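Side-chain contact in gigastasin (Haementeria ghilianii, PDB 5UBM), which probably inhibits trypsin-like serine proteases, as other leech proteins of the antistasin family do: residues Q48-G53 with E57-D62. Residues are numbered along the deposited sequence; the frame is centred on the assembly and turned at random.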
ATOM      1  N   GLN C  48     -12.384 -23.999  25.551  1.00 95.59           N
ATOM      2  CA  GLN C  48     -12.488 -22.548  25.512  1.00 97.41           C
ATOM      3  C   GLN C  48     -13.927 -22.102  25.304  1.00 91.21           C
ATOM      4  O   GLN C  48     -14.738 -22.833  24.735  1.00 88.29           O
ATOM      5  CB  GLN C  48     -11.599 -21.976  24.402  1.00102.35           C
ATOM      6  CG  GLN C  48     -12.062 -22.291  22.975  1.00102.45           C
ATOM      7  CD  GLN C  48     -11.675 -23.688  22.503  1.00107.07           C
ATOM      8  OE1 GLN C  48     -11.455 -24.596  23.307  1.00111.45           O
ATOM      9  NE2 GLN C  48     -11.588 -23.860  21.187  1.00105.57           N
ATOM     10  N   VAL C  49     -14.240 -20.903  25.779  1.00 88.77           N
ATOM     11  CA  VAL C  49     -15.566 -20.348  25.581  1.00 84.04           C
ATOM     12  C   VAL C  49     -15.776 -20.114  24.097  1.00 78.99           C
ATOM     13  O   VAL C  49     -14.928 -19.520  23.434  1.00 82.90           O
ATOM     14  CB  VAL C  49     -15.754 -19.033  26.344  1.00 85.07           C
ATOM     15  CG1 VAL C  49     -17.235 -18.725  26.496  1.00 83.70           C
ATOM     16  CG2 VAL C  49     -15.080 -19.116  27.702  1.00 91.66           C
ATOM     17  N   CYS C  50     -16.893 -20.597  23.569  1.00 72.19           N
ATOM     18  CA  CYS C  50     -17.178 -20.421  22.152  1.00 66.86           C
ATOM     19  C   CYS C  50     -17.856 -19.082  21.909  1.00 64.80           C
ATOM     20  O   CYS C  50     -18.714 -18.664  22.687  1.00 66.59           O
ATOM     21  CB  CYS C  50     -18.038 -21.571  21.629  1.00 64.94           C
ATOM     22  SG  CYS C  50     -17.198 -23.175  21.678  1.00 85.90           S
ATOM     23  N   GLY C  51     -17.455 -18.416  20.829  1.00 63.10           N
ATOM     24  CA  GLY C  51     -17.950 -17.093  20.494  1.00 64.20           C
ATOM     25  C   GLY C  51     -19.461 -16.992  20.489  1.00 65.69           C
ATOM     26  O   GLY C  51     -20.036 -16.103  21.120  1.00 58.13           O
ATOM     27  N   ARG C  52     -20.108 -17.910  19.781  1.00 64.08           N
ATOM     28  CA  ARG C  52     -21.564 -17.927  19.732  1.00 64.63           C
ATOM     29  C   ARG C  52     -22.111 -19.256  20.246  1.00 66.35           C
ATOM     30  O   ARG C  52     -23.308 -19.390  20.499  1.00 67.85           O
ATOM     31  CB  ARG C  52     -22.052 -17.645  18.309  1.00 61.50           C
ATOM     32  CG  ARG C  52     -21.753 -16.221  17.848  1.00 61.11           C
ATOM     33  CD  ARG C  52     -22.308 -15.927  16.459  1.00 58.72           C
ATOM     34  NE  ARG C  52     -23.764 -16.002  16.411  1.00 58.35           N
ATOM     35  CZ  ARG C  52     -24.574 -14.991  16.705  1.00 58.12           C
ATOM     36  NH1 ARG C  52     -24.071 -13.823  17.079  1.00 57.60           N
ATOM     37  NH2 ARG C  52     -25.886 -15.149  16.625  1.00 60.85           N
ATOM     38  N   GLY C  53     -21.221 -20.229  20.406  1.00 67.03           N
ATOM     39  CA  GLY C  53     -21.581 -21.516  20.972  1.00 67.39           C
ATOM     40  C   GLY C  53     -22.507 -22.349  20.107  1.00 65.40           C
ATOM     41  O   GLY C  53     -22.814 -21.986  18.972  1.00 61.78           O
ATOM     42  N   GLU C  57     -26.775 -30.071  23.137  1.00 97.96           N
ATOM     43  CA  GLU C  57     -25.521 -30.810  23.107  1.00 98.33           C
ATOM     44  C   GLU C  57     -25.113 -31.078  21.660  1.00 96.71           C
ATOM     45  O   GLU C  57     -24.863 -32.221  21.276  1.00 99.67           O
ATOM     46  CB  GLU C  57     -25.647 -32.113  23.882  1.00103.88           C
ATOM     47  N   ARG C  58     -25.046 -30.015  20.862  1.00 91.75           N
ATOM     48  CA  ARG C  58     -24.812 -30.148  19.427  1.00 89.90           C
ATOM     49  C   ARG C  58     -23.406 -29.732  19.002  1.00 83.57           C
ATOM     50  O   ARG C  58     -23.191 -29.353  17.850  1.00 77.24           O
ATOM     51  CB  ARG C  58     -25.843 -29.325  18.651  1.00 90.76           C
ATOM     52  CG  ARG C  58     -27.284 -29.697  18.952  1.00 98.07           C
ATOM     53  CD  ARG C  58     -27.686 -30.986  18.255  1.00105.93           C
ATOM     54  NE  ARG C  58     -27.853 -30.793  16.817  1.00107.66           N
ATOM     55  CZ  ARG C  58     -28.970 -30.356  16.247  1.00111.83           C
ATOM     56  NH1 ARG C  58     -30.030 -30.065  16.992  1.00116.54           N
ATOM     57  NH2 ARG C  58     -29.032 -30.208  14.929  1.00110.54           N
ATOM     58  N   TYR C  59     -22.453 -29.808  19.927  1.00 88.58           N
ATOM     59  CA  TYR C  59     -21.054 -29.527  19.609  1.00 85.77           C
ATOM     60  C   TYR C  59     -20.390 -30.723  18.935  1.00 84.72           C
ATOM     61  O   TYR C  59     -20.761 -31.876  19.180  1.00 88.92           O
ATOM     62  CB  TYR C  59     -20.270 -29.152  20.867  1.00 77.00           C
ATOM     63  CG  TYR C  59     -20.719 -27.870  21.519  1.00 77.68           C
ATOM     64  CD1 TYR C  59     -20.089 -26.664  21.230  1.00 78.46           C
ATOM     65  CD2 TYR C  59     -21.770 -27.863  22.426  1.00 79.68           C
ATOM     66  CE1 TYR C  59     -20.496 -25.484  21.825  1.00 81.42           C
ATOM     67  CE2 TYR C  59     -22.184 -26.692  23.028  1.00 93.30           C
ATOM     68  CZ  TYR C  59     -21.545 -25.504  22.725  1.00 89.41           C
ATOM     69  OH  TYR C  59     -21.958 -24.334  23.321  1.00 92.02           O
ATOM     70  N   GLN C  60     -19.406 -30.445  18.088  1.00 77.95           N
ATOM     71  CA  GLN C  60     -18.592 -31.502  17.508  1.00 81.46           C
ATOM     72  C   GLN C  60     -17.444 -31.838  18.447  1.00 84.80           C
ATOM     73  O   GLN C  60     -17.132 -31.064  19.352  1.00 84.94           O
ATOM     74  CB  GLN C  60     -18.046 -31.091  16.143  1.00 79.56           C
ATOM     75  CG  GLN C  60     -19.106 -30.788  15.106  1.00 80.31           C
ATOM     76  CD  GLN C  60     -18.506 -30.499  13.746  1.00 79.00           C
ATOM     77  OE1 GLN C  60     -17.392 -30.935  13.443  1.00 80.30           O
ATOM     78  NE2 GLN C  60     -19.235 -29.753  12.920  1.00 75.85           N
ATOM     79  N   ARG C  61     -16.817 -32.992  18.232  1.00 88.32           N
ATOM     80  CA  ARG C  61     -15.635 -33.369  19.001  1.00 92.84           C
ATOM     81  C   ARG C  61     -14.609 -34.096  18.137  1.00 93.37           C
ATOM     82  O   ARG C  61     -14.961 -34.792  17.186  1.00 94.19           O
ATOM     83  CB  ARG C  61     -16.032 -34.225  20.207  1.00100.94           C
ATOM     84  CG  ARG C  61     -16.703 -33.414  21.304  1.00102.56           C
ATOM     85  CD  ARG C  61     -17.297 -34.262  22.411  1.00108.59           C
ATOM     86  NE  ARG C  61     -18.204 -33.460  23.229  1.00109.85           N
ATOM     87  CZ  ARG C  61     -17.811 -32.645  24.204  1.00110.90           C
ATOM     88  NH1 ARG C  61     -16.522 -32.527  24.495  1.00111.50           N
ATOM     89  NH2 ARG C  61     -18.707 -31.949  24.890  1.00111.26           N
ATOM     90  N   ASP C  62     -13.337 -33.923  18.476  1.00 94.49           N
ATOM     91  CA  ASP C  62     -12.247 -34.459  17.666  1.00 95.30           C
ATOM     92  C   ASP C  62     -11.900 -35.906  18.005  1.00 98.62           C
ATOM     93  O   ASP C  62     -12.637 -36.584  18.720  1.00101.10           O
ATOM     94  CB  ASP C  62     -11.003 -33.581  17.816  1.00 94.31           C
ATOM     95  CG  ASP C  62     -10.733 -33.196  19.257  1.00 97.16           C
ATOM     96  OD1 ASP C  62     -11.195 -33.919  20.166  1.00100.42           O
ATOM     97  OD2 ASP C  62     -10.058 -32.165  19.479  1.00 95.61           O
TER
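The CA atoms of Gly53 and Tyr59 lie 8.1 Å apart, where the irregular loop 48-53 faces the short strand 59-61. One aromatic side chain spans this distance. Tyr59 has CG anti to its carbonyl carbon (chi1 -65°), which sends the ring from the strand toward the loop. Tyr59 CE1 lies 4.0 Å from Cys50 SG. Cys50 SG is 5.3 Å from the centroid of the Tyr59 ring and 72° off its normal, an oblique sulfur-aromatic contact. The phenol end reaches Gly53, with Tyr59 OH 3.7 Å from Gly53 CA. No hydrogen bond joins the two segments. The hydroxyl instead accepts one from Cys54 N, just after Gly53, and this ties the end of the ring to the loop that leads to the strand. Gly53 has a positive phi of 67°, which suits glycine. A CB on Gly53 would lie only 3.2 Å from Tyr59 OH, so the site is also tight.

Both segments belong to an antistasin-like domain, a small fold with little regular structure that is held by disulfides. Cys50 is bonded to Cys69, so the sulfur beside the ring is half of a cross-link. Arg67 makes a cation-pi contact with the same ring. Replacing Tyr59 by an alanine is likely to open a gap beside the Cys50 sulfur and Gly53, and to leave Cys54 N without its hydroxyl partner and Arg67 without its ring.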